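PDB 5A8U: polyhedrin from Orgyia pseudotsugata cypovirus 5, which forms the microcrystalline occlusion bodies, or polyhedra, that protect the virus outside its host until insect larvae ingest them. Local coordinates for residues G29-V34 with R241-Q246; Y100-G105 with A184-T189; M110-Q115 with S159-L164; L125-P130 with Y175-D180. All coordinates share one frame; numbering follows the deposited sequence.

Contact 1 of 4, residues G29-V34 with R241-Q246; sequences GINVTV and RELVYQ
Both halves of the N31 side chain are used against the segment R241-Q246: its carbon frame lies against L243, and its amide oxygen faces R241. The apolar part rests on one methyl group, L243 CD2, which sits 3.7 Å from N31 CG and 3.8 Å from N31 CB, the two side chains crossing at about a right angle. The other methyl of the same leucine, CD1, lies 4.0 Å above the plane of the R241 guanidinium and over its centre, so L243 fills the corner between asparagine and arginine.

The polar part is a meeting of N31 OD1 with R241 NH2 at 3.1 Å, the oxygen lying at the guanidinium edge while the amide and guanidinium planes stand 58° apart. Bends at chi2 (-87°) and chi3 (-46°) fold the arginine back toward the strand. Both groups have clear hydrogen bonds to other partners: N31 OD1 accepts from N47 ND2, and R241 NH1 reaches N47 OD1 as well as the carbonyl oxygen of D131 of the second subunit. N47, on the neighbouring strand, thus links the buried polar ends.

Side-chain-to-backbone bonds hold the segment as it passes L243: Q115 NE2 donates to E242 O and Q115 OE1 accepts from V244 N. V145 of the second subunit packs on N31, R241 and L243. E242, with positive phi, ends helix 230-241 in a Schellman motif; the contact sets that helix exit against strand 30-37 of the large antiparallel sheet, at a subunit interface.

Contact 2 of 4, residues Y100-G105 with A184-T189; sequences YDIGAG and APRFPT
The methyl end of I102 meets the rim of the F187 ring: I102 CD1 is 3.5 Å from F187 CZ and 4.1 Å from F187 CE1. It lies at the ring edge and in the ring plane, so the approach is end-on to the aromatic group. R186 adds a looser touch, its CD lying 4.4 Å from I102 CD1. No hydrogen bond joins the segments.

R186 also lies over the ring: its CG is 3.6 Å above the plane of F187, offset toward the rim, so the arginine's aliphatic part covers one face while the isoleucine meets the edge. Torsions bring the partners together: chi1 of I102 (-52°) sets CG1 beside the backbone N, and chi2 (-66°) turns CD1 to the phenylalanine.

Further out, both loops are held by polar contacts. G103 N bonds to D106 OD2, and the carboxylate of E82 takes the amides of A104 and G105, bonds that probably fix the loop just after I102. In the A184-T189 segment R186 N bonds to D181 OD1 and P188 O to R60 NH1, while F187 also packs on D106 and R60. I102, R186 and F187 each touch a neighbouring molecule of the crystal lattice, consistent with a surface patch used in building polyhedra.

In the fold, the Y100-G105 loop comes between helix 84-91 and strand 109-115, and the A184-T189 loop links strand 169-178 to strand 189-195, where T189 pairs with F128 of strand 124-128.

Contact 3 of 4, residues M110-Q115 with S159-L164; sequences MQFIVQ and SKMQPL
M161 points its terminal methyl across at F112 and V114, two residues on one face of strand 109-115. M161 CE lies 4.0 Å from F112 CD2 and 4.0 Å from V114 CG2, with the carbonyl oxygen F112 O at 3.8 Å from the same methyl. The methionine crosses the phenylalanine obliquely and stands nearly square to the valine, its tip settling between them. Its chain runs straight through chi2 and then turns at chi3 (78°), which brings CE alongside the strand, within reach of both side chains.

These residues are not on adjacent strands. In the large antiparallel sheet, strand 169-178 lies between 162-166 and 109-115, pairing with the latter through F112 to Y175 and V114 to K173, so the contact bridges over a strand. M161, just ahead of the edge strand, passes beside K173. The face carrying F112 and V114 is turned inward to the second sheet of a beta-sandwich, where V114 packs on V194 of strand 189-195; I157, from a loop, lies against F112.

I113, the residue between them, faces the other way and uses that opposite side of the sheet. Its branch methyl CG2 meets L164 CD1 at 4.1 Å, the two side chains set roughly perpendicular. L164 packs on S174 of the intervening strand 169-178 and reaches across it, and T252 near the C-terminus packs against L164, while Y245 lies on I113.

Contact 4 of 4, residues L125-P130 with Y175-D180; sequences LRFFGP and YYVRFD
The two strands face each other across the sandwich and run in roughly the same direction, with CA atoms 10.0 Å apart at L125 and Y175 and 10.5 Å apart at F127 and F179, a spacing that side chains fill. F127 has the largest share and makes two of the three close approaches. The far end of its ring, CZ, lies 4.0 Å from V177 CG1, the two side chains sliding past each other in opposite directions. CE1 of the same ring meets F179 CE1 at 4.2 Å. V177 reaches F127 because chi1 of 70° sets CG1 between the backbone N and the carbonyl carbon, with CG1 directed at the opposing strand.

At the other end L125 CD2 approaches the edge of the Y175 ring, near its plane, at 4.0 Å from Y175 CD2. Alternate residues of the second strand turn to its opposite face, where R178 NE donates to Y176 OH at 2.8 Å, the hydroxyl lying in the guanidinium plane.

Neighbouring elements pack round the contact. M110 of strand 109-115 packs on F127, V177 and F179, I190 of strand 189-195 and W135 of strand 134-135 lie against F127, and P185 covers it from the following loop. On the opposite face of strand 124-128 from F127, R126 pairs with E193 of strand 189-195 and bonds to S219 of the third subunit.

In the fold
Contacts 1, 3 and 4 all reach the six-stranded antiparallel sheet. Contacts 1 and 3 lie on neighbouring strands, 30-37 and 109-115, with centres 10 Å apart; contact 4, its centre 13 Å from that of contact 3, spans from strand 169-178 to the three-stranded sheet. Contact 2 is peripheral, its centre 25 Å from that of contact 1 but 11 Å from that of contact 4, which it touches. Along the chain contact 1 closes the widest loop, enclosing the others; contacts 3 and 4 are nested inside contact 2 and interlock, their segments alternating. Early and late sequence thus share one core; contact 1 meets the second subunit, contact 4 the third, with smaller touches from contacts 3 and 2.

Contact 1 of 4, residues G29-V34 with R241-Q246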
loop_
_atom_site.group_PDB
_atom_site.type_symbol
_atom_site.label_atom_id
_atom_site.label_comp_id
_atom_site.label_asym_id
_atom_site.label_seq_id
_atom_site.Cartn_x
_atom_site.Cartn_y
_atom_site.Cartn_z
ATOM N N GLY A 29 10.796 -15.372 8.955
ATOM C CA GLY A 29 9.909 -14.235 9.073
ATOM C C GLY A 29 10.086 -13.423 10.339
ATOM O O GLY A 29 10.380 -13.962 11.404
ATOM N N ILE A 30 9.919 -12.110 10.209
ATOM C CA ILE A 30 9.754 -11.226 11.353
ATOM C C ILE A 30 8.307 -10.752 11.283
ATOM O O ILE A 30 7.769 -10.567 10.188
ATOM C CB ILE A 30 10.745 -10.011 11.324
ATOM C CG1 ILE A 30 10.702 -9.271 9.985
ATOM C CG2 ILE A 30 12.188 -10.467 11.630
ATOM C CD1 ILE A 30 11.435 -7.900 10.015
ATOM N N ASN A 31 7.669 -10.611 12.442
ATOM C CA ASN A 31 6.255 -10.244 12.506
ATOM C C ASN A 31 6.079 -8.976 13.309
ATOM O O ASN A 31 6.709 -8.789 14.342
ATOM C CB ASN A 31 5.425 -11.352 13.150
ATOM C CG ASN A 31 5.101 -12.470 12.192
ATOM O OD1 ASN A 31 4.031 -12.503 11.596
ATOM N ND2 ASN A 31 6.039 -13.400 12.033
ATOM N N VAL A 32 5.214 -8.106 12.821
ATOM C CA VAL A 32 4.806 -6.930 13.562
ATOM C C VAL A 32 3.294 -6.986 13.616
ATOM O O VAL A 32 2.638 -7.152 12.588
ATOM C CB VAL A 32 5.274 -5.644 12.869
ATOM C CG1 VAL A 32 4.789 -4.427 13.637
ATOM C CG2 VAL A 32 6.811 -5.652 12.790
ATOM N N THR A 33 2.742 -6.895 14.822
ATOM C CA THR A 33 1.306 -6.928 15.003
ATOM C C THR A 33 0.871 -5.670 15.751
ATOM O O THR A 33 1.487 -5.257 16.747
ATOM C CB THR A 33 0.852 -8.192 15.750
ATOM O OG1 THR A 33 1.382 -9.341 15.079
ATOM C CG2 THR A 33 -0.691 -8.312 15.765
ATOM N N VAL A 34 -0.150 -5.023 15.217
ATOM C CA VAL A 34 -0.798 -3.942 15.934
ATOM C C VAL A 34 -2.149 -4.449 16.386
ATOM O O VAL A 34 -2.950 -4.925 15.572
ATOM C CB VAL A 34 -0.993 -2.711 15.037
ATOM C CG1 VAL A 34 -2.060 -1.742 15.624
ATOM C CG2 VAL A 34 0.334 -2.033 14.818
ATOM N N ARG A 241 -0.657 -19.466 15.496
ATOM C CA ARG A 241 0.414 -18.903 14.655
ATOM C C ARG A 241 1.739 -18.896 15.419
ATOM O O ARG A 241 2.777 -18.531 14.856
ATOM C CB ARG A 241 0.099 -17.469 14.219
ATOM C CG ARG A 241 -0.992 -17.302 13.162
ATOM C CD ARG A 241 -0.460 -17.403 11.713
ATOM N NE ARG A 241 0.764 -16.623 11.509
ATOM C CZ ARG A 241 0.820 -15.389 11.010
ATOM N NH1 ARG A 241 -0.279 -14.759 10.609
ATOM N NH2 ARG A 241 1.995 -14.784 10.896
ATOM N N GLU A 242 1.689 -19.271 16.696
ATOM C CA GLU A 242 2.848 -19.181 17.601
ATOM C C GLU A 242 3.387 -17.749 17.649
ATOM O O GLU A 242 4.604 -17.517 17.729
ATOM C CB GLU A 242 3.938 -20.225 17.268
ATOM C CG GLU A 242 3.399 -21.653 17.335
ATOM C CD GLU A 242 4.448 -22.748 17.130
ATOM O OE1 GLU A 242 5.655 -22.495 17.355
ATOM O OE2 GLU A 242 4.048 -23.871 16.742
ATOM N N LEU A 243 2.451 -16.804 17.638
ATOM C CA LEU A 243 2.743 -15.393 17.843
ATOM C C LEU A 243 2.560 -15.064 19.320
ATOM O O LEU A 243 1.478 -15.259 19.868
ATOM C CB LEU A 243 1.786 -14.536 17.006
ATOM C CG LEU A 243 2.025 -14.540 15.494
ATOM C CD1 LEU A 243 0.863 -13.910 14.751
ATOM C CD2 LEU A 243 3.310 -13.790 15.193
ATOM N N VAL A 244 3.603 -14.568 19.976
ATOM C CA VAL A 244 3.453 -14.166 21.368
ATOM C C VAL A 244 2.611 -12.913 21.479
ATOM O O VAL A 244 2.535 -12.098 20.556
ATOM C CB VAL A 244 4.797 -13.969 22.107
ATOM C CG1 VAL A 244 5.429 -15.332 22.428
ATOM C CG2 VAL A 244 5.731 -13.068 21.304
ATOM N N TYR A 245 1.974 -12.767 22.627
ATOM C CA TYR A 245 0.964 -11.744 22.820
ATOM C C TYR A 245 0.837 -11.561 24.321
ATOM O O TYR A 245 0.832 -12.534 25.070
ATOM C CB TYR A 245 -0.361 -12.262 22.244
ATOM C CG TYR A 245 -1.551 -11.360 22.425
ATOM C CD1 TYR A 245 -2.299 -11.381 23.596
ATOM C CD2 TYR A 245 -1.948 -10.493 21.409
ATOM C CE1 TYR A 245 -3.394 -10.554 23.763
ATOM C CE2 TYR A 245 -3.056 -9.663 21.567
ATOM C CZ TYR A 245 -3.767 -9.704 22.749
ATOM O OH TYR A 245 -4.852 -8.887 22.917
ATOM N N GLN A 246 0.725 -10.321 24.772
ATOM C CA GLN A 246 0.546 -10.090 26.196
ATOM C C GLN A 246 -0.922 -9.780 26.487
ATOM O O GLN A 246 -1.501 -8.847 25.920
ATOM C CB GLN A 246 1.438 -8.945 26.681
ATOM C CG GLN A 246 1.366 -8.743 28.189
ATOM C CD GLN A 246 2.143 -7.526 28.632
ATOM O OE1 GLN A 246 1.668 -6.397 28.511
ATOM N NE2 GLN A 246 3.362 -7.745 29.123
#

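Contact 2 of 4, residues Y100-G105 with A184-T189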
loop_
_atom_site.group_PDB
_atom_site.type_symbol
_atom_site.label_atom_id
_atom_site.label_comp_id
_atom_site.label_asym_id
_atom_site.label_seq_id
_atom_site.Cartn_x
_atom_site.Cartn_y
_atom_site.Cartn_z
ATOM N N TYR A 100 -21.095 11.584 17.904
ATOM C CA TYR A 100 -20.714 11.214 19.263
ATOM C C TYR A 100 -19.383 11.855 19.600
ATOM O O TYR A 100 -18.526 12.013 18.738
ATOM C CB TYR A 100 -20.637 9.689 19.435
ATOM C CG TYR A 100 -21.994 9.047 19.426
ATOM C CD1 TYR A 100 -22.865 9.209 20.500
ATOM C CD2 TYR A 100 -22.418 8.295 18.340
ATOM C CE1 TYR A 100 -24.132 8.634 20.490
ATOM C CE2 TYR A 100 -23.668 7.728 18.314
ATOM C CZ TYR A 100 -24.522 7.899 19.387
ATOM O OH TYR A 100 -25.773 7.334 19.356
ATOM N N ASP A 101 -19.210 12.222 20.867
ATOM C CA ASP A 101 -18.023 12.926 21.307
ATOM C C ASP A 101 -16.822 11.977 21.192
ATOM O O ASP A 101 -15.771 12.360 20.693
ATOM C CB ASP A 101 -18.220 13.409 22.752
ATOM C CG ASP A 101 -17.458 14.676 23.074
ATOM O OD1 ASP A 101 -16.905 15.335 22.161
ATOM O OD2 ASP A 101 -17.418 15.038 24.271
ATOM N N ILE A 102 -16.987 10.727 21.634
ATOM C CA ILE A 102 -15.961 9.704 21.439
ATOM C C ILE A 102 -16.652 8.508 20.796
ATOM O O ILE A 102 -17.704 8.077 21.256
ATOM C CB ILE A 102 -15.361 9.209 22.760
ATOM C CG1 ILE A 102 -14.874 10.377 23.628
ATOM C CG2 ILE A 102 -14.237 8.210 22.481
ATOM C CD1 ILE A 102 -13.707 11.147 23.065
ATOM N N GLY A 103 -16.076 7.971 19.733
ATOM C CA GLY A 103 -16.735 6.879 19.049
ATOM C C GLY A 103 -16.569 5.586 19.825
ATOM O O GLY A 103 -15.537 5.371 20.462
ATOM N N ALA A 104 -17.601 4.743 19.794
ATOM C CA ALA A 104 -17.472 3.378 20.281
ATOM C C ALA A 104 -16.351 2.726 19.505
ATOM O O ALA A 104 -15.676 1.817 20.008
ATOM C CB ALA A 104 -18.774 2.595 20.065
ATOM N N GLY A 105 -16.169 3.187 18.269
ATOM C CA GLY A 105 -15.152 2.625 17.392
ATOM C C GLY A 105 -13.835 3.384 17.362
ATOM O O GLY A 105 -12.973 3.115 16.513
ATOM N N ALA A 184 0.486 8.952 24.317
ATOM C CA ALA A 184 0.136 8.808 22.912
ATOM C C ALA A 184 -1.073 9.700 22.706
ATOM O O ALA A 184 -1.758 10.033 23.686
ATOM C CB ALA A 184 -0.216 7.357 22.585
ATOM N N PRO A 185 -1.341 10.099 21.450
ATOM C CA PRO A 185 -2.534 10.908 21.163
ATOM C C PRO A 185 -3.822 10.182 21.553
ATOM O O PRO A 185 -3.847 8.953 21.599
ATOM C CB PRO A 185 -2.485 11.085 19.645
ATOM C CG PRO A 185 -1.055 10.812 19.267
ATOM C CD PRO A 185 -0.557 9.811 20.237
ATOM N N ARG A 186 -4.869 10.935 21.877
ATOM C CA ARG A 186 -6.164 10.337 22.114
ATOM C C ARG A 186 -6.761 9.753 20.819
ATOM O O ARG A 186 -7.498 8.769 20.877
ATOM C CB ARG A 186 -7.137 11.343 22.755
ATOM C CG ARG A 186 -8.498 10.713 23.073
ATOM C CD ARG A 186 -9.386 11.588 23.959
ATOM N NE ARG A 186 -8.964 11.535 25.356
ATOM C CZ ARG A 186 -8.208 12.457 25.938
ATOM N NH1 ARG A 186 -7.792 13.515 25.242
ATOM N NH2 ARG A 186 -7.869 12.321 27.213
ATOM N N PHE A 187 -6.448 10.360 19.674
ATOM C CA PHE A 187 -6.978 9.889 18.390
ATOM C C PHE A 187 -5.831 9.702 17.401
ATOM O O PHE A 187 -5.732 10.417 16.400
ATOM C CB PHE A 187 -8.042 10.859 17.855
ATOM C CG PHE A 187 -9.167 11.104 18.837
ATOM C CD1 PHE A 187 -10.160 10.140 19.034
ATOM C CD2 PHE A 187 -9.226 12.279 19.559
ATOM C CE1 PHE A 187 -11.193 10.354 19.940
ATOM C CE2 PHE A 187 -10.246 12.497 20.468
ATOM C CZ PHE A 187 -11.227 11.533 20.665
ATOM N N PRO A 188 -4.950 8.727 17.685
ATOM C CA PRO A 188 -3.710 8.650 16.916
ATOM C C PRO A 188 -3.817 7.979 15.551
ATOM O O PRO A 188 -4.758 7.242 15.241
ATOM C CB PRO A 188 -2.807 7.791 17.816
ATOM C CG PRO A 188 -3.753 6.837 18.443
ATOM C CD PRO A 188 -5.015 7.677 18.724
ATOM N N THR A 189 -2.828 8.288 14.722
ATOM C CA THR A 189 -2.491 7.454 13.584
ATOM C C THR A 189 -1.019 7.056 13.757
ATOM O O THR A 189 -0.293 7.701 14.520
ATOM C CB THR A 189 -2.759 8.185 12.256
ATOM O OG1 THR A 189 -1.994 9.392 12.207
ATOM C CG2 THR A 189 -4.240 8.555 12.159
#

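Contact 3 of 4, residues M110-Q115 with S159-L164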
loop_
_atom_site.group_PDB
_atom_site.type_symbol
_atom_site.label_atom_id
_atom_site.label_comp_id
_atom_site.label_asym_id
_atom_site.label_seq_id
_atom_site.Cartn_x
_atom_site.Cartn_y
_atom_site.Cartn_z
ATOM N N MET A 110 -3.572 0.465 22.351
ATOM C CA MET A 110 -3.000 -0.461 21.389
ATOM C C MET A 110 -1.880 -1.265 22.045
ATOM O O MET A 110 -1.201 -0.787 22.955
ATOM C CB MET A 110 -2.478 0.298 20.173
ATOM C CG MET A 110 -1.351 -0.357 19.403
ATOM S SD MET A 110 -0.672 0.836 18.215
ATOM C CE MET A 110 -0.425 2.194 19.283
ATOM N N GLN A 111 -1.727 -2.503 21.598
ATOM C CA GLN A 111 -0.529 -3.284 21.880
ATOM C C GLN A 111 0.256 -3.405 20.564
ATOM O O GLN A 111 -0.304 -3.781 19.538
ATOM C CB GLN A 111 -0.893 -4.672 22.420
ATOM C CG GLN A 111 0.337 -5.427 22.882
ATOM C CD GLN A 111 0.045 -6.816 23.410
ATOM O OE1 GLN A 111 0.974 -7.592 23.650
ATOM N NE2 GLN A 111 -1.241 -7.141 23.597
ATOM N N PHE A 112 1.539 -3.066 20.606
ATOM C CA PHE A 112 2.405 -3.136 19.439
ATOM C C PHE A 112 3.391 -4.265 19.740
ATOM O O PHE A 112 4.166 -4.185 20.698
ATOM C CB PHE A 112 3.116 -1.784 19.261
ATOM C CG PHE A 112 4.105 -1.735 18.102
ATOM C CD1 PHE A 112 3.650 -1.704 16.792
ATOM C CD2 PHE A 112 5.476 -1.660 18.335
ATOM C CE1 PHE A 112 4.547 -1.643 15.720
ATOM C CE2 PHE A 112 6.377 -1.581 17.265
ATOM C CZ PHE A 112 5.912 -1.566 15.967
ATOM N N ILE A 113 3.317 -5.342 18.965
ATOM C CA ILE A 113 4.101 -6.537 19.253
ATOM C C ILE A 113 5.058 -6.822 18.106
ATOM O O ILE A 113 4.651 -6.873 16.958
ATOM C CB ILE A 113 3.203 -7.770 19.439
ATOM C CG1 ILE A 113 1.973 -7.415 20.278
ATOM C CG2 ILE A 113 4.006 -8.926 20.026
ATOM C CD1 ILE A 113 0.912 -8.510 20.300
ATOM N N VAL A 114 6.330 -7.029 18.424
ATOM C CA VAL A 114 7.322 -7.302 17.391
ATOM C C VAL A 114 7.983 -8.633 17.723
ATOM O O VAL A 114 8.432 -8.818 18.842
ATOM C CB VAL A 114 8.403 -6.201 17.353
ATOM C CG1 VAL A 114 9.428 -6.497 16.254
ATOM C CG2 VAL A 114 7.763 -4.820 17.126
ATOM N N GLN A 115 8.017 -9.563 16.771
ATOM C CA GLN A 115 8.545 -10.905 17.041
ATOM C C GLN A 115 9.498 -11.409 15.941
ATOM O O GLN A 115 9.256 -11.198 14.756
ATOM C CB GLN A 115 7.380 -11.890 17.239
ATOM C CG GLN A 115 7.799 -13.365 17.287
ATOM C CD GLN A 115 6.640 -14.293 17.620
ATOM O OE1 GLN A 115 5.595 -13.851 18.109
ATOM N NE2 GLN A 115 6.822 -15.589 17.363
ATOM N N SER A 159 13.361 0.522 24.672
ATOM C CA SER A 159 13.523 0.415 26.126
ATOM C C SER A 159 12.191 0.324 26.877
ATOM O O SER A 159 12.146 -0.223 27.983
ATOM C CB SER A 159 14.420 1.531 26.687
ATOM O OG SER A 159 13.829 2.809 26.540
ATOM N N LYS A 160 11.111 0.830 26.280
ATOM C CA LYS A 160 9.777 0.729 26.894
ATOM C C LYS A 160 9.055 -0.583 26.547
ATOM O O LYS A 160 8.009 -0.890 27.112
ATOM C CB LYS A 160 8.894 1.906 26.462
ATOM C CG LYS A 160 9.268 3.256 27.064
ATOM C CD LYS A 160 8.224 4.297 26.671
ATOM C CE LYS A 160 8.242 5.506 27.616
ATOM N NZ LYS A 160 6.997 6.336 27.517
ATOM N N MET A 161 9.597 -1.351 25.612
ATOM C CA MET A 161 8.957 -2.617 25.251
ATOM C C MET A 161 9.275 -3.705 26.279
ATOM O O MET A 161 10.363 -3.714 26.864
ATOM C CB MET A 161 9.388 -3.048 23.855
ATOM C CG MET A 161 9.121 -1.980 22.805
ATOM S SD MET A 161 9.417 -2.611 21.135
ATOM C CE MET A 161 7.919 -3.553 20.869
ATOM N N GLN A 162 8.308 -4.597 26.503
ATOM C CA GLN A 162 8.442 -5.668 27.467
ATOM C C GLN A 162 8.812 -6.951 26.750
ATOM O O GLN A 162 8.206 -7.303 25.745
ATOM C CB GLN A 162 7.126 -5.857 28.227
ATOM C CG GLN A 162 6.653 -4.613 28.955
ATOM C CD GLN A 162 5.367 -4.863 29.705
ATOM O OE1 GLN A 162 5.235 -5.871 30.384
ATOM N NE2 GLN A 162 4.410 -3.960 29.576
ATOM N N PRO A 163 9.799 -7.678 27.281
ATOM C CA PRO A 163 10.215 -8.918 26.623
ATOM C C PRO A 163 9.165 -10.012 26.791
ATOM O O PRO A 163 8.611 -10.198 27.876
ATOM C CB PRO A 163 11.501 -9.300 27.367
ATOM C CG PRO A 163 11.885 -8.101 28.171
ATOM C CD PRO A 163 10.611 -7.388 28.479
ATOM N N LEU A 164 8.865 -10.702 25.704
ATOM C CA LEU A 164 7.923 -11.811 25.735
ATOM C C LEU A 164 8.686 -13.083 25.374
ATOM O O LEU A 164 9.253 -13.200 24.284
ATOM C CB LEU A 164 6.750 -11.575 24.767
ATOM C CG LEU A 164 5.989 -10.245 24.888
ATOM C CD1 LEU A 164 4.824 -10.163 23.872
ATOM C CD2 LEU A 164 5.480 -10.013 26.295
#

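Contact 4 of 4, residues L125-P130 with Y175-D180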
loop_
_atom_site.group_PDB
_atom_site.type_symbol
_atom_site.label_atom_id
_atom_site.label_comp_id
_atom_site.label_asym_id
_atom_site.label_seq_id
_atom_site.Cartn_x
_atom_site.Cartn_y
_atom_site.Cartn_z
ATOM N N LEU A 125 8.478 3.526 16.275
ATOM C CA LEU A 125 7.025 3.601 16.283
ATOM C C LEU A 125 6.720 5.085 16.322
ATOM O O LEU A 125 7.114 5.775 17.266
ATOM C CB LEU A 125 6.430 2.895 17.509
ATOM C CG LEU A 125 4.907 3.020 17.700
ATOM C CD1 LEU A 125 4.087 2.524 16.494
ATOM C CD2 LEU A 125 4.467 2.333 19.006
ATOM N N ARG A 126 6.056 5.596 15.289
ATOM C CA ARG A 126 5.764 7.026 15.254
ATOM C C ARG A 126 4.293 7.315 15.465
ATOM O O ARG A 126 3.436 6.693 14.826
ATOM C CB ARG A 126 6.154 7.635 13.898
ATOM C CG ARG A 126 7.607 7.400 13.454
ATOM C CD ARG A 126 7.919 8.231 12.204
ATOM N NE ARG A 126 9.206 7.900 11.583
ATOM C CZ ARG A 126 9.365 6.999 10.620
ATOM N NH1 ARG A 126 8.313 6.311 10.158
ATOM N NH2 ARG A 126 10.577 6.771 10.114
ATOM N N PHE A 127 3.995 8.285 16.325
ATOM C CA PHE A 127 2.608 8.716 16.527
ATOM C C PHE A 127 2.309 10.040 15.841
ATOM O O PHE A 127 3.147 10.948 15.835
ATOM C CB PHE A 127 2.300 8.830 18.019
ATOM C CG PHE A 127 2.084 7.504 18.679
ATOM C CD1 PHE A 127 0.946 6.766 18.391
ATOM C CD2 PHE A 127 3.006 6.994 19.580
ATOM C CE1 PHE A 127 0.723 5.536 18.977
ATOM C CE2 PHE A 127 2.790 5.748 20.185
ATOM C CZ PHE A 127 1.645 5.018 19.879
ATOM N N PHE A 128 1.117 10.127 15.261
ATOM C CA PHE A 128 0.632 11.329 14.594
ATOM C C PHE A 128 -0.778 11.564 15.101
ATOM O O PHE A 128 -1.434 10.654 15.605
ATOM C CB PHE A 128 0.585 11.131 13.065
ATOM C CG PHE A 128 1.909 10.722 12.465
ATOM C CD1 PHE A 128 2.325 9.395 12.507
ATOM C CD2 PHE A 128 2.730 11.665 11.870
ATOM C CE1 PHE A 128 3.544 9.018 11.970
ATOM C CE2 PHE A 128 3.945 11.294 11.318
ATOM C CZ PHE A 128 4.354 9.973 11.376
ATOM N N GLY A 129 -1.234 12.804 14.993
ATOM C CA GLY A 129 -2.624 13.117 15.285
ATOM C C GLY A 129 -3.535 12.624 14.181
ATOM O O GLY A 129 -3.079 12.058 13.177
ATOM N N PRO A 130 -4.847 12.819 14.360
ATOM C CA PRO A 130 -5.839 12.336 13.396
ATOM C C PRO A 130 -5.751 13.071 12.052
ATOM O O PRO A 130 -6.247 12.556 11.045
ATOM C CB PRO A 130 -7.184 12.616 14.097
ATOM C CG PRO A 130 -6.882 13.644 15.117
ATOM C CD PRO A 130 -5.461 13.460 15.541
ATOM N N TYR A 175 4.699 -3.531 23.408
ATOM C CA TYR A 175 4.519 -2.222 24.010
ATOM C C TYR A 175 3.021 -1.936 24.124
ATOM O O TYR A 175 2.287 -1.957 23.118
ATOM C CB TYR A 175 5.232 -1.142 23.179
ATOM C CG TYR A 175 5.024 0.254 23.710
ATOM C CD1 TYR A 175 5.299 0.551 25.038
ATOM C CD2 TYR A 175 4.566 1.280 22.884
ATOM C CE1 TYR A 175 5.115 1.834 25.547
ATOM C CE2 TYR A 175 4.378 2.576 23.381
ATOM C CZ TYR A 175 4.645 2.838 24.722
ATOM O OH TYR A 175 4.463 4.106 25.235
ATOM N N TYR A 176 2.567 -1.675 25.347
ATOM C CA TYR A 176 1.160 -1.356 25.570
ATOM C C TYR A 176 1.015 0.131 25.830
ATOM O O TYR A 176 1.751 0.710 26.641
ATOM C CB TYR A 176 0.597 -2.155 26.768
ATOM C CG TYR A 176 -0.827 -1.786 27.115
ATOM C CD1 TYR A 176 -1.898 -2.405 26.470
ATOM C CD2 TYR A 176 -1.101 -0.827 28.081
ATOM C CE1 TYR A 176 -3.203 -2.074 26.777
ATOM C CE2 TYR A 176 -2.411 -0.487 28.400
ATOM C CZ TYR A 176 -3.454 -1.119 27.747
ATOM O OH TYR A 176 -4.750 -0.782 28.051
ATOM N N VAL A 177 0.078 0.769 25.140
ATOM C CA VAL A 177 -0.119 2.196 25.385
ATOM C C VAL A 177 -1.568 2.642 25.277
ATOM O O VAL A 177 -2.319 2.224 24.392
ATOM C CB VAL A 177 0.786 3.076 24.493
ATOM C CG1 VAL A 177 0.324 3.000 23.039
ATOM C CG2 VAL A 177 0.783 4.530 24.986
ATOM N N ARG A 178 -1.962 3.484 26.224
ATOM C CA ARG A 178 -3.289 4.053 26.237
ATOM C C ARG A 178 -3.323 5.329 25.414
ATOM O O ARG A 178 -2.381 6.127 25.426
ATOM C CB ARG A 178 -3.720 4.350 27.674
ATOM C CG ARG A 178 -3.937 3.116 28.533
ATOM C CD ARG A 178 -5.378 2.660 28.490
ATOM N NE ARG A 178 -5.627 1.522 29.375
ATOM C CZ ARG A 178 -5.997 1.625 30.648
ATOM N NH1 ARG A 178 -6.161 2.818 31.199
ATOM N NH2 ARG A 178 -6.214 0.535 31.369
ATOM N N PHE A 179 -4.431 5.519 24.710
ATOM C CA PHE A 179 -4.628 6.684 23.873
ATOM C C PHE A 179 -5.308 7.782 24.707
ATOM O O PHE A 179 -6.528 7.929 24.677
ATOM C CB PHE A 179 -5.477 6.296 22.649
ATOM C CG PHE A 179 -4.800 5.318 21.704
ATOM C CD1 PHE A 179 -3.415 5.155 21.714
ATOM C CD2 PHE A 179 -5.552 4.569 20.795
ATOM C CE1 PHE A 179 -2.783 4.270 20.832
ATOM C CE2 PHE A 179 -4.936 3.696 19.911
ATOM C CZ PHE A 179 -3.541 3.546 19.928
ATOM N N ASP A 180 -4.515 8.537 25.465
ATOM C CA ASP A 180 -5.079 9.471 26.441
ATOM C C ASP A 180 -4.395 10.840 26.424
ATOM O O ASP A 180 -4.464 11.590 27.399
ATOM C CB ASP A 180 -4.975 8.874 27.839
ATOM C CG ASP A 180 -3.542 8.541 28.223
ATOM O OD1 ASP A 180 -2.606 8.892 27.463
ATOM O OD2 ASP A 180 -3.351 7.917 29.287
#